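Uncharacterized IolB-like protein (PDB 2QJV) probably acts as a sugar isomerase of the KduI/IolB family, a two-domain cupin that binds nickel in the crystal. Local coordinates at residues Glu186-Phe192 with Asn239-Met245; Arg138-Ile143 with Val155-Thr160; Ala84-Pro90 with Pro117-Pro123; Val54-Ala60 with Glu100-Ala106. The protein carries 2 engineered substitutions. All coordinates share one frame; numbering follows the deposited sequence.

Contact 1. Residues Glu186-Phe192 with Asn239-Met245; sequences ETYYHRF and NYYLNVM. With NI (nickel (II) ion), chain D; SO4 (sulfate ion), chain J.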
# COMPACT_ATOMS: atom_id res chain seq x y z
N GLU A 186 6.49 -16.58 16.13
CA GLU A 186 7.61 -17.29 15.53
C GLU A 186 8.48 -16.37 14.65
O GLU A 186 7.99 -15.55 13.87
CB GLU A 186 7.15 -18.53 14.74
CG GLU A 186 8.29 -19.41 14.26
CD GLU A 186 7.88 -20.76 13.73
OE1 GLU A 186 6.70 -20.95 13.37
OE2 GLU A 186 8.76 -21.65 13.60
N THR A 187 9.78 -16.49 14.83
CA THR A 187 10.76 -15.81 13.99
C THR A 187 11.53 -16.88 13.17
O THR A 187 11.71 -18.01 13.62
CB THR A 187 11.73 -14.88 14.79
OG1 THR A 187 12.45 -15.65 15.76
CG2 THR A 187 10.99 -13.65 15.44
N TYR A 188 11.94 -16.48 11.97
CA TYR A 188 12.75 -17.25 11.04
C TYR A 188 13.99 -16.40 10.76
O TYR A 188 13.85 -15.27 10.33
CB TYR A 188 12.06 -17.47 9.68
CG TYR A 188 11.07 -18.62 9.64
CD1 TYR A 188 9.91 -18.56 10.38
CD2 TYR A 188 11.30 -19.75 8.85
CE1 TYR A 188 9.02 -19.59 10.38
CE2 TYR A 188 10.39 -20.79 8.85
CZ TYR A 188 9.26 -20.70 9.60
OH TYR A 188 8.38 -21.72 9.59
N TYR A 189 15.17 -16.95 10.99
CA TYR A 189 16.43 -16.32 10.63
C TYR A 189 17.01 -17.20 9.51
O TYR A 189 17.52 -18.31 9.78
CB TYR A 189 17.37 -16.21 11.83
CG TYR A 189 18.77 -15.70 11.51
CD1 TYR A 189 18.97 -14.41 10.97
CD2 TYR A 189 19.89 -16.47 11.81
CE1 TYR A 189 20.23 -13.94 10.68
CE2 TYR A 189 21.19 -15.99 11.54
CZ TYR A 189 21.36 -14.73 10.97
OH TYR A 189 22.62 -14.27 10.72
N HIS A 190 17.02 -16.66 8.29
CA HIS A 190 17.40 -17.40 7.10
C HIS A 190 18.85 -17.22 6.63
O HIS A 190 19.43 -16.13 6.71
CB HIS A 190 16.52 -17.02 5.90
CG HIS A 190 15.11 -17.52 5.98
ND1 HIS A 190 14.72 -18.71 5.39
CD2 HIS A 190 14.00 -16.98 6.54
CE1 HIS A 190 13.42 -18.87 5.59
NE2 HIS A 190 12.96 -17.83 6.27
N ARG A 191 19.38 -18.33 6.13
CA ARG A 191 20.73 -18.40 5.55
C ARG A 191 20.68 -19.22 4.26
O ARG A 191 19.83 -20.13 4.11
CB ARG A 191 21.74 -18.99 6.55
CG ARG A 191 21.83 -18.24 7.89
CD ARG A 191 22.61 -16.92 7.81
NE ARG A 191 23.99 -17.11 8.22
CZ ARG A 191 25.01 -17.43 7.45
NH1 ARG A 191 24.89 -17.58 6.15
NH2 ARG A 191 26.18 -17.61 8.01
N PHE A 192 21.59 -18.89 3.33
CA PHE A 192 21.70 -19.53 2.01
C PHE A 192 23.11 -19.95 1.66
O PHE A 192 24.10 -19.32 2.09
CB PHE A 192 21.12 -18.62 0.91
CG PHE A 192 19.70 -18.30 1.12
CD1 PHE A 192 18.70 -19.17 0.65
CD2 PHE A 192 19.33 -17.20 1.88
CE1 PHE A 192 17.38 -18.92 0.95
CE2 PHE A 192 18.01 -16.97 2.20
CZ PHE A 192 17.04 -17.80 1.71
N ASN A 239 18.92 -23.82 1.79
CA ASN A 239 18.39 -22.96 2.84
C ASN A 239 18.58 -23.58 4.23
O ASN A 239 18.66 -24.80 4.40
CB ASN A 239 16.91 -22.62 2.52
CG ASN A 239 16.18 -21.79 3.60
OD1 ASN A 239 15.26 -22.33 4.22
ND2 ASN A 239 16.54 -20.48 3.81
N TYR A 240 18.71 -22.69 5.20
CA TYR A 240 18.78 -22.97 6.59
C TYR A 240 17.97 -21.87 7.27
O TYR A 240 17.95 -20.72 6.82
CB TYR A 240 20.24 -22.93 7.09
CG TYR A 240 20.42 -22.73 8.57
CD1 TYR A 240 20.40 -21.44 9.12
CD2 TYR A 240 20.60 -23.80 9.44
CE1 TYR A 240 20.52 -21.21 10.47
CE2 TYR A 240 20.78 -23.59 10.81
CZ TYR A 240 20.73 -22.29 11.33
OH TYR A 240 20.89 -22.01 12.67
N TYR A 241 17.26 -22.23 8.34
CA TYR A 241 16.70 -21.22 9.24
C TYR A 241 16.67 -21.66 10.69
O TYR A 241 16.53 -22.85 11.00
CB TYR A 241 15.30 -20.69 8.80
CG TYR A 241 14.26 -21.74 8.49
CD1 TYR A 241 13.56 -22.40 9.52
CD2 TYR A 241 13.94 -22.06 7.16
CE1 TYR A 241 12.60 -23.34 9.24
CE2 TYR A 241 12.98 -23.00 6.87
CZ TYR A 241 12.30 -23.64 7.92
OH TYR A 241 11.32 -24.56 7.63
N LEU A 242 16.89 -20.67 11.56
CA LEU A 242 16.82 -20.81 13.00
C LEU A 242 15.54 -20.13 13.43
O LEU A 242 15.30 -18.95 13.10
CB LEU A 242 18.04 -20.19 13.68
CG LEU A 242 18.12 -20.15 15.20
CD1 LEU A 242 18.21 -21.57 15.82
CD2 LEU A 242 19.33 -19.28 15.61
N ASN A 243 14.68 -20.89 14.12
CA ASN A 243 13.38 -20.42 14.62
C ASN A 243 13.34 -20.30 16.11
O ASN A 243 13.91 -21.12 16.84
CB ASN A 243 12.20 -21.38 14.27
CG ASN A 243 12.00 -21.64 12.78
OD1 ASN A 243 11.88 -22.80 12.37
ND2 ASN A 243 11.96 -20.62 11.99
N VAL A 244 12.66 -19.25 16.57
CA VAL A 244 12.35 -19.01 17.98
C VAL A 244 10.81 -18.91 18.08
O VAL A 244 10.15 -18.23 17.25
CB VAL A 244 13.04 -17.74 18.59
CG1 VAL A 244 12.73 -17.58 20.10
CG2 VAL A 244 14.58 -17.78 18.32
N MSE A 245 10.25 -19.59 19.07
CA MSE A 245 8.85 -19.50 19.42
C MSE A 245 8.64 -19.31 20.90
O MSE A 245 9.45 -19.75 21.72
CB MSE A 245 8.06 -20.75 19.00
CG MSE A 245 7.87 -20.91 17.51
SE MSE A 245 6.84 -22.55 17.18
CE MSE A 245 8.10 -23.77 17.72
NI NI D . 5.56 -22.60 12.74
S SO4 J . 28.13 -16.18 4.49
O1 SO4 J . 26.91 -16.98 4.21
O2 SO4 J . 28.00 -14.77 4.15
O3 SO4 J . 29.21 -16.62 3.58
O4 SO4 J . 28.53 -16.42 5.88
O HOH W 1 7.35 -23.17 11.62
O HOH W 2 14.70 -16.69 14.58
O HOH W 3 6.50 -23.93 14.19
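E186-F192 and N239-M245 run antiparallel, their axes 4.5 Å apart at 157°, and pair in unbroken register from E186 opposite M245 to F192 opposite N239. Backbone bonds join the hydrogen-bonded pairs T187-V244, Y189-L242 and R191-Y240. On the face of E186, Y188 and H190, an aromatic cluster forms. Y188 turns the edge of its ring, CE2 leading, toward the face of Y241, with centroids 4.6 Å apart and planes at 50°. Y241 can lie there because its CG sits between the backbone N and the carbonyl carbon (chi1 51°), and its CB lies over one face of the H190 imidazole, toward the rim, as a CH-pi contact.

Asparagine suits two places on this face, because its amide can reach back to the neighbouring strand and donate. N243 ND2 bonds to the backbone O of T187 at 3.1 Å while hanging over the centre of the Y188 ring. N239 ND2 meets H190 ND1 at 3.0 Å, within the imidazole plane, making ND1 the acceptor; H190 NE2 is taken by Q201, so both nitrogens hold the ring's rotation. The extended chain of E186 carries OE1 to the nickel at 2.1 Å. Its OE2 accepts from water 1, which is also hydrogen-bonded to Y188 OH at 2.7 Å, the hydroxyl having S167 as a further partner. Waters 1 and 3, H171, H173 and H229 complete the three-histidine, one-glutamate metal site characteristic of cupins.

Contact 2. Residues Arg138-Ile143 with Val155-Thr160; sequences RLVHNI and VVEVYT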
# COMPACT_ATOMS: atom_id res chain seq x y z
N ARG A 138 13.52 -32.59 5.16
CA ARG A 138 14.35 -31.64 5.84
C ARG A 138 15.09 -32.28 7.03
O ARG A 138 14.69 -33.31 7.54
CB ARG A 138 13.44 -30.51 6.34
CG ARG A 138 12.64 -29.90 5.22
CD ARG A 138 11.19 -29.66 5.60
NE ARG A 138 10.38 -30.86 5.81
CZ ARG A 138 9.11 -30.85 6.19
NH1 ARG A 138 8.48 -29.71 6.45
NH2 ARG A 138 8.45 -31.99 6.34
N LEU A 139 16.23 -31.71 7.38
CA LEU A 139 16.99 -32.08 8.54
C LEU A 139 16.56 -31.08 9.60
O LEU A 139 16.58 -29.87 9.35
CB LEU A 139 18.50 -32.05 8.27
CG LEU A 139 19.45 -32.15 9.45
CD1 LEU A 139 19.29 -33.52 10.18
CD2 LEU A 139 20.87 -31.96 8.97
N VAL A 140 16.20 -31.58 10.79
CA VAL A 140 15.73 -30.78 11.90
C VAL A 140 16.60 -31.06 13.16
O VAL A 140 16.89 -32.21 13.46
CB VAL A 140 14.22 -31.06 12.16
CG1 VAL A 140 13.65 -30.26 13.37
CG2 VAL A 140 13.39 -30.85 10.85
N HIS A 141 17.08 -29.97 13.77
CA HIS A 141 17.82 -29.97 15.03
C HIS A 141 17.00 -29.27 16.10
O HIS A 141 16.82 -28.03 16.11
CB HIS A 141 19.18 -29.25 14.91
CG HIS A 141 20.16 -29.90 13.97
ND1 HIS A 141 21.21 -29.20 13.43
CD2 HIS A 141 20.24 -31.16 13.47
CE1 HIS A 141 21.92 -30.01 12.66
NE2 HIS A 141 21.35 -31.20 12.66
N ASN A 142 16.45 -30.08 17.02
CA ASN A 142 15.66 -29.56 18.15
C ASN A 142 16.58 -29.11 19.29
O ASN A 142 16.94 -29.90 20.18
CB ASN A 142 14.63 -30.61 18.61
CG ASN A 142 13.56 -30.86 17.55
OD1 ASN A 142 13.43 -31.97 17.01
ND2 ASN A 142 12.82 -29.81 17.21
N ILE A 143 16.99 -27.85 19.19
CA ILE A 143 17.87 -27.21 20.17
C ILE A 143 17.17 -27.09 21.55
O ILE A 143 17.74 -27.47 22.57
CB ILE A 143 18.38 -25.84 19.69
CG1 ILE A 143 19.31 -26.02 18.47
CG2 ILE A 143 19.08 -25.06 20.86
CD1 ILE A 143 19.62 -24.75 17.71
N VAL A 155 13.14 -23.48 20.52
CA VAL A 155 14.18 -23.17 19.52
C VAL A 155 14.46 -24.40 18.66
O VAL A 155 14.62 -25.52 19.16
CB VAL A 155 15.50 -22.62 20.16
CG1 VAL A 155 16.54 -22.23 19.08
CG2 VAL A 155 15.22 -21.43 21.12
N VAL A 156 14.47 -24.18 17.34
CA VAL A 156 14.74 -25.25 16.39
C VAL A 156 15.49 -24.65 15.19
O VAL A 156 15.33 -23.48 14.89
CB VAL A 156 13.40 -25.94 15.94
CG1 VAL A 156 12.48 -24.93 15.21
CG2 VAL A 156 13.63 -27.18 15.08
N GLU A 157 16.33 -25.46 14.54
CA GLU A 157 16.97 -25.08 13.27
C GLU A 157 16.62 -26.19 12.23
O GLU A 157 16.54 -27.39 12.54
CB GLU A 157 18.47 -24.74 13.44
CG GLU A 157 19.35 -25.87 13.80
CD GLU A 157 20.80 -25.50 14.03
OE1 GLU A 157 21.17 -24.30 14.13
OE2 GLU A 157 21.55 -26.45 14.23
N VAL A 158 16.36 -25.75 11.00
CA VAL A 158 15.94 -26.60 9.90
C VAL A 158 16.75 -26.33 8.62
O VAL A 158 17.07 -25.17 8.32
CB VAL A 158 14.41 -26.39 9.62
CG1 VAL A 158 13.91 -27.29 8.46
CG2 VAL A 158 13.58 -26.61 10.90
N TYR A 159 17.09 -27.42 7.92
CA TYR A 159 17.83 -27.41 6.67
C TYR A 159 16.94 -27.91 5.57
O TYR A 159 16.45 -29.04 5.62
CB TYR A 159 19.07 -28.30 6.70
CG TYR A 159 20.07 -27.89 7.71
CD1 TYR A 159 19.90 -28.22 9.06
CD2 TYR A 159 21.21 -27.23 7.33
CE1 TYR A 159 20.84 -27.86 10.00
CE2 TYR A 159 22.15 -26.86 8.26
CZ TYR A 159 21.98 -27.19 9.59
OH TYR A 159 22.92 -26.79 10.50
N THR A 160 16.73 -27.05 4.57
CA THR A 160 15.87 -27.34 3.44
C THR A 160 16.73 -27.27 2.17
O THR A 160 17.15 -26.20 1.77
CB THR A 160 14.64 -26.40 3.38
OG1 THR A 160 14.02 -26.31 4.67
CG2 THR A 160 13.59 -26.90 2.30
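H141 and E157 meet in the tightly packed part of this antiparallel hairpin, where H141 ND1 donates to E157 OE2 at 2.9 Å. The carboxylate oxygen lies in the imidazole plane and receives the proton on its anti lone pair, while the two flat groups are turned 49° apart. E157 reaches the ring because its CG is set between the backbone N and the carbonyl carbon (chi1 68°), beyond which the chain runs straight. The backbones of the same two residues are bonded in both directions. Next along this buried face, the Y159 ring turns its edge toward the face of H141 in an offset edge-to-face pair, CE1 coming 3.6 Å from H141 CE1. L139 CD2 lies alongside Y159 CD1 at 3.9 Å, an apolar branch suited to the flank of an aromatic ring.

The valine face has apolar contacts alone: V140 CG1 is close to V156 CG2 at 3.5 Å, V140 CG2 wider from V158 CG2 at 4.2 Å. Regular bridges run from L139-Y159 to H141-E157; the chain then turns a corner at I143, whose buried side chain packs back on V155, while V156 and N142 are partly exposed.

E157 also accepts from Y240 at OE1 and forms a salt bridge to R75 through OE2. A carboxylate gripped by these three donors is probably kept ionised, and its charge would favour a proton on H141 ND1, polarising the imidazole.

Contact 3. Residues Ala84-Pro90 with Pro117-Pro123; sequences AYSVYLP and PVRLISP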
# COMPACT_ATOMS: atom_id res chain seq x y z
N ALA A 84 24.34 -27.13 16.46
CA ALA A 84 24.95 -25.99 17.14
C ALA A 84 25.17 -26.31 18.62
O ALA A 84 24.54 -27.23 19.20
CB ALA A 84 24.05 -24.78 17.03
N TYR A 85 26.14 -25.60 19.20
CA TYR A 85 26.25 -25.45 20.63
C TYR A 85 25.38 -24.24 21.01
O TYR A 85 25.35 -23.23 20.30
CB TYR A 85 27.68 -25.19 21.10
CG TYR A 85 28.57 -26.39 21.11
CD1 TYR A 85 29.04 -26.96 19.92
CD2 TYR A 85 28.99 -26.96 22.31
CE1 TYR A 85 29.88 -28.07 19.94
CE2 TYR A 85 29.84 -28.04 22.34
CZ TYR A 85 30.28 -28.60 21.15
OH TYR A 85 31.09 -29.71 21.22
N SER A 86 24.72 -24.35 22.16
CA SER A 86 23.89 -23.30 22.71
C SER A 86 24.06 -23.26 24.23
O SER A 86 24.48 -24.23 24.86
CB SER A 86 22.40 -23.51 22.37
OG SER A 86 22.24 -23.72 20.98
N VAL A 87 23.73 -22.11 24.82
CA VAL A 87 23.72 -21.95 26.28
C VAL A 87 22.38 -21.37 26.71
O VAL A 87 21.95 -20.31 26.18
CB VAL A 87 24.85 -21.06 26.81
CG1 VAL A 87 24.68 -20.87 28.36
CG2 VAL A 87 26.20 -21.65 26.41
N TYR A 88 21.70 -22.09 27.60
CA TYR A 88 20.46 -21.62 28.21
C TYR A 88 20.79 -20.72 29.41
O TYR A 88 21.56 -21.11 30.29
CB TYR A 88 19.53 -22.79 28.63
CG TYR A 88 18.36 -22.26 29.44
CD1 TYR A 88 17.25 -21.68 28.82
CD2 TYR A 88 18.41 -22.23 30.85
CE1 TYR A 88 16.22 -21.15 29.58
CE2 TYR A 88 17.37 -21.70 31.60
CZ TYR A 88 16.29 -21.15 30.96
OH TYR A 88 15.28 -20.61 31.71
N LEU A 89 20.18 -19.52 29.45
CA LEU A 89 20.33 -18.59 30.55
C LEU A 89 18.96 -18.28 31.14
O LEU A 89 18.09 -17.82 30.42
CB LEU A 89 20.97 -17.26 30.11
CG LEU A 89 22.31 -17.21 29.41
CD1 LEU A 89 22.63 -15.75 29.02
CD2 LEU A 89 23.37 -17.88 30.33
N PRO A 90 18.78 -18.53 32.44
CA PRO A 90 17.51 -18.14 33.08
C PRO A 90 17.49 -16.62 33.21
O PRO A 90 18.48 -15.93 32.90
CB PRO A 90 17.59 -18.81 34.45
CG PRO A 90 19.05 -18.86 34.74
CD PRO A 90 19.71 -19.10 33.41
N PRO A 117 18.67 -23.68 36.20
CA PRO A 117 20.04 -23.20 36.16
C PRO A 117 20.55 -22.91 34.76
O PRO A 117 19.95 -23.34 33.75
CB PRO A 117 20.83 -24.39 36.75
CG PRO A 117 20.07 -25.57 36.29
CD PRO A 117 18.61 -25.14 36.37
N VAL A 118 21.63 -22.14 34.70
CA VAL A 118 22.37 -21.96 33.48
C VAL A 118 22.78 -23.38 33.00
O VAL A 118 23.20 -24.21 33.81
CB VAL A 118 23.65 -21.09 33.73
CG1 VAL A 118 24.65 -21.17 32.54
CG2 VAL A 118 23.29 -19.64 34.09
N ARG A 119 22.65 -23.68 31.72
CA ARG A 119 23.14 -24.98 31.23
C ARG A 119 23.62 -24.93 29.78
O ARG A 119 23.10 -24.17 28.97
CB ARG A 119 22.08 -26.10 31.37
CG ARG A 119 20.94 -26.09 30.41
CD ARG A 119 20.03 -27.30 30.59
NE ARG A 119 19.06 -27.44 29.49
CZ ARG A 119 17.91 -26.77 29.36
NH1 ARG A 119 17.51 -25.85 30.24
NH2 ARG A 119 17.16 -27.02 28.30
N LEU A 120 24.60 -25.77 29.48
CA LEU A 120 25.04 -25.99 28.15
C LEU A 120 24.06 -26.94 27.44
O LEU A 120 23.60 -27.91 28.01
CB LEU A 120 26.42 -26.66 28.13
CG LEU A 120 27.13 -26.82 26.77
CD1 LEU A 120 27.46 -25.46 26.10
CD2 LEU A 120 28.39 -27.69 26.93
N ILE A 121 23.73 -26.61 26.19
CA ILE A 121 22.99 -27.53 25.31
C ILE A 121 24.00 -27.86 24.21
O ILE A 121 24.12 -27.16 23.20
CB ILE A 121 21.68 -26.97 24.72
CG1 ILE A 121 20.76 -26.38 25.81
CG2 ILE A 121 20.98 -28.09 23.88
CD1 ILE A 121 19.60 -25.53 25.27
N SER A 122 24.74 -28.93 24.42
CA SER A 122 25.74 -29.37 23.46
C SER A 122 25.08 -30.19 22.34
O SER A 122 23.91 -30.55 22.45
CB SER A 122 26.82 -30.19 24.17
OG SER A 122 26.40 -31.50 24.45
N PRO A 123 25.81 -30.46 21.24
CA PRO A 123 25.26 -31.29 20.17
C PRO A 123 24.62 -32.61 20.64
O PRO A 123 23.61 -33.03 20.08
CB PRO A 123 26.49 -31.56 19.28
CG PRO A 123 27.26 -30.33 19.41
CD PRO A 123 27.13 -29.94 20.88
O HOH W 4 22.50 -26.41 20.87
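Y85 and P123 meet at one end of the antiparallel pairing of strands 86-89 and 119-121, with P123 CD 3.4 Å from the centroid of the tyrosine ring and almost on its normal. This is a CH-pi contact, for which proline is apt: its ring is rigid, and the CD hydrogens beside the amide nitrogen are somewhat polarised.

R119 can be followed outward from the strand. Its CB leaves on the same face as Y88 and I121, and CG, placed between the backbone N and the carbonyl carbon (chi1 75°), passes Y88 CB at 4.0 Å. The chain then runs extended from CG to NE, bringing NH1 to 3.8 Å from Y88 CG. The guanidinium has Y88 CB over one face, its plane inclined 31° to the phenol ring. NH1 finds a hydrogen-bond partner in the backbone O of L149, while Y88 OH is bonded to E50.

Near S86, water 4 donates to the backbone O of A84 and of I121 and accepts from S86 OG at 2.7 Å; serine suits the place because its short hydroxyl donates to this water. I121 O thus has two donors, S86 N and water 4, and Y88 OH and R119 NH1 find theirs beyond the two strands, while apolar and CH-pi contacts make up much of the remaining pairing.

Contact 4. Residues Val54-Ala60 with Glu100-Ala106; sequences VLVAGLA and ETDLELA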
# COMPACT_ATOMS: atom_id res chain seq x y z
N VAL A 54 22.58 -19.16 20.84
CA VAL A 54 22.86 -20.17 19.81
C VAL A 54 24.10 -19.72 19.02
O VAL A 54 24.15 -18.60 18.49
CB VAL A 54 21.68 -20.42 18.88
CG1 VAL A 54 22.07 -21.49 17.79
CG2 VAL A 54 20.41 -20.85 19.68
N LEU A 55 25.13 -20.59 19.01
CA LEU A 55 26.35 -20.35 18.21
C LEU A 55 26.06 -20.87 16.80
O LEU A 55 26.13 -22.08 16.51
CB LEU A 55 27.60 -20.99 18.84
CG LEU A 55 28.21 -20.35 20.12
CD1 LEU A 55 27.25 -20.30 21.31
CD2 LEU A 55 29.51 -21.09 20.55
N VAL A 56 25.64 -19.95 15.95
CA VAL A 56 25.26 -20.26 14.57
C VAL A 56 26.52 -20.69 13.75
O VAL A 56 26.49 -21.61 12.94
CB VAL A 56 24.48 -19.09 13.85
CG1 VAL A 56 24.13 -19.53 12.39
CG2 VAL A 56 23.22 -18.57 14.66
N ALA A 57 27.62 -20.01 14.02
CA ALA A 57 28.91 -20.25 13.40
C ALA A 57 30.02 -19.63 14.28
O ALA A 57 29.89 -18.51 14.80
CB ALA A 57 28.96 -19.68 12.00
N GLY A 58 31.09 -20.39 14.48
CA GLY A 58 32.21 -19.91 15.24
C GLY A 58 32.23 -20.35 16.69
O GLY A 58 31.35 -21.06 17.18
N LEU A 59 33.30 -19.93 17.36
CA LEU A 59 33.60 -20.35 18.72
C LEU A 59 33.51 -19.19 19.69
O LEU A 59 33.90 -18.08 19.35
CB LEU A 59 35.00 -20.98 18.75
CG LEU A 59 35.32 -22.10 17.76
CD1 LEU A 59 36.74 -22.57 18.02
CD2 LEU A 59 34.34 -23.27 17.82
N ALA A 60 32.98 -19.46 20.88
CA ALA A 60 32.74 -18.46 21.90
C ALA A 60 32.99 -19.01 23.31
O ALA A 60 32.89 -20.21 23.53
CB ALA A 60 31.28 -17.91 21.80
N GLU A 100 35.84 -16.21 20.33
CA GLU A 100 37.17 -16.87 20.32
C GLU A 100 37.68 -16.95 18.89
O GLU A 100 38.87 -16.92 18.66
CB GLU A 100 37.10 -18.23 21.03
CG GLU A 100 36.72 -18.13 22.52
CD GLU A 100 37.75 -17.44 23.39
OE1 GLU A 100 38.90 -17.17 22.95
OE2 GLU A 100 37.42 -17.17 24.57
N THR A 101 36.74 -17.10 17.95
CA THR A 101 36.97 -16.94 16.54
C THR A 101 35.95 -15.89 16.12
O THR A 101 35.15 -15.42 16.94
CB THR A 101 36.72 -18.25 15.72
OG1 THR A 101 35.32 -18.56 15.73
CG2 THR A 101 37.57 -19.44 16.26
N ASP A 102 35.94 -15.53 14.84
CA ASP A 102 34.82 -14.73 14.31
C ASP A 102 33.56 -15.53 14.67
O ASP A 102 33.56 -16.78 14.59
CB ASP A 102 34.94 -14.48 12.81
CG ASP A 102 36.07 -13.51 12.43
OD1 ASP A 102 36.71 -12.85 13.31
OD2 ASP A 102 36.34 -13.40 11.22
N LEU A 103 32.53 -14.82 15.09
CA LEU A 103 31.34 -15.43 15.63
C LEU A 103 30.02 -14.85 15.13
O LEU A 103 29.83 -13.61 15.08
CB LEU A 103 31.39 -15.27 17.17
CG LEU A 103 30.26 -15.86 18.03
CD1 LEU A 103 30.26 -17.42 18.07
CD2 LEU A 103 30.29 -15.25 19.42
N GLU A 104 29.12 -15.74 14.78
CA GLU A 104 27.73 -15.41 14.46
C GLU A 104 26.90 -15.97 15.59
O GLU A 104 26.72 -17.18 15.72
CB GLU A 104 27.27 -15.99 13.13
CG GLU A 104 25.89 -15.57 12.65
CD GLU A 104 25.53 -16.34 11.35
OE1 GLU A 104 26.41 -17.11 10.83
OE2 GLU A 104 24.39 -16.21 10.89
N LEU A 105 26.44 -15.05 16.44
CA LEU A 105 25.70 -15.41 17.65
C LEU A 105 24.25 -15.00 17.60
O LEU A 105 23.95 -13.82 17.39
CB LEU A 105 26.35 -14.76 18.90
CG LEU A 105 25.70 -15.00 20.28
CD1 LEU A 105 25.97 -16.42 20.80
CD2 LEU A 105 26.21 -13.90 21.24
N ALA A 106 23.36 -15.96 17.87
CA ALA A 106 21.92 -15.71 17.97
C ALA A 106 21.55 -15.68 19.46
O ALA A 106 21.99 -16.54 20.24
CB ALA A 106 21.07 -16.75 17.20
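V56 and E104 cross obliquely, the valine's CG1 resting 3.6 Å from E104 CD, so that a branched apolar side chain flanks the carboxylate. E104 CG is anti to the backbone N (chi1 -174°) and the chain beyond is extended, which sends the acid past V56 and A57 to Y189 OH and R191 NE, both held by OE2. V56 CG2 turns instead onto A106 CB at 3.8 Å.

On the face of L55 and L105 the leucines pack together: L55 meets both L103 and L105, its CG 4.1 Å from L103 CD1 and its CD1 as far from L105 CD1. L103 spreads its two branches, CD2 against A60 CB and CD1 near the backbone O of A57. Farther along, T101 serves both ways: CG2 packs on L59 CD1, while OG1 accepts from L59 N at 2.9 Å and donates to the backbone O of D102. G58 CA lies against T101 OG1 and D102 O, where glycine suits because a CB would run into D102 O and the backbone angles (97°/178°) favour it.

V54 and A106 pair regularly, but V56 N and, weakly, A57 N both bond to E104 O. Two residues facing one define a classic beta bulge, here where strand 49-55 turns a corner out of its cupin-type antiparallel sheet.

Along the chain contacts 4 and 3 come first, their segments alternating, followed by contact 2 and then contact 1. Contacts 3 and 4, with centres 14 Å apart, belong to the six-stranded sheet, where strands 86-89 and 49-55 are neighbours. Contacts 1 and 2, 9 Å apart, share the five-stranded sheet through adjacent strands 238-246 and 154-160. The two sheets meet across side chains: L242 packs on V56 and A106, I143 reaches V54 and S86, and the E104 bonds join contact 4 to contact 1 despite 16 Å between centres. The two sheets are therefore packed together, consistent with a two-domain cupin whose cupin-type nickel site lies at contact 1.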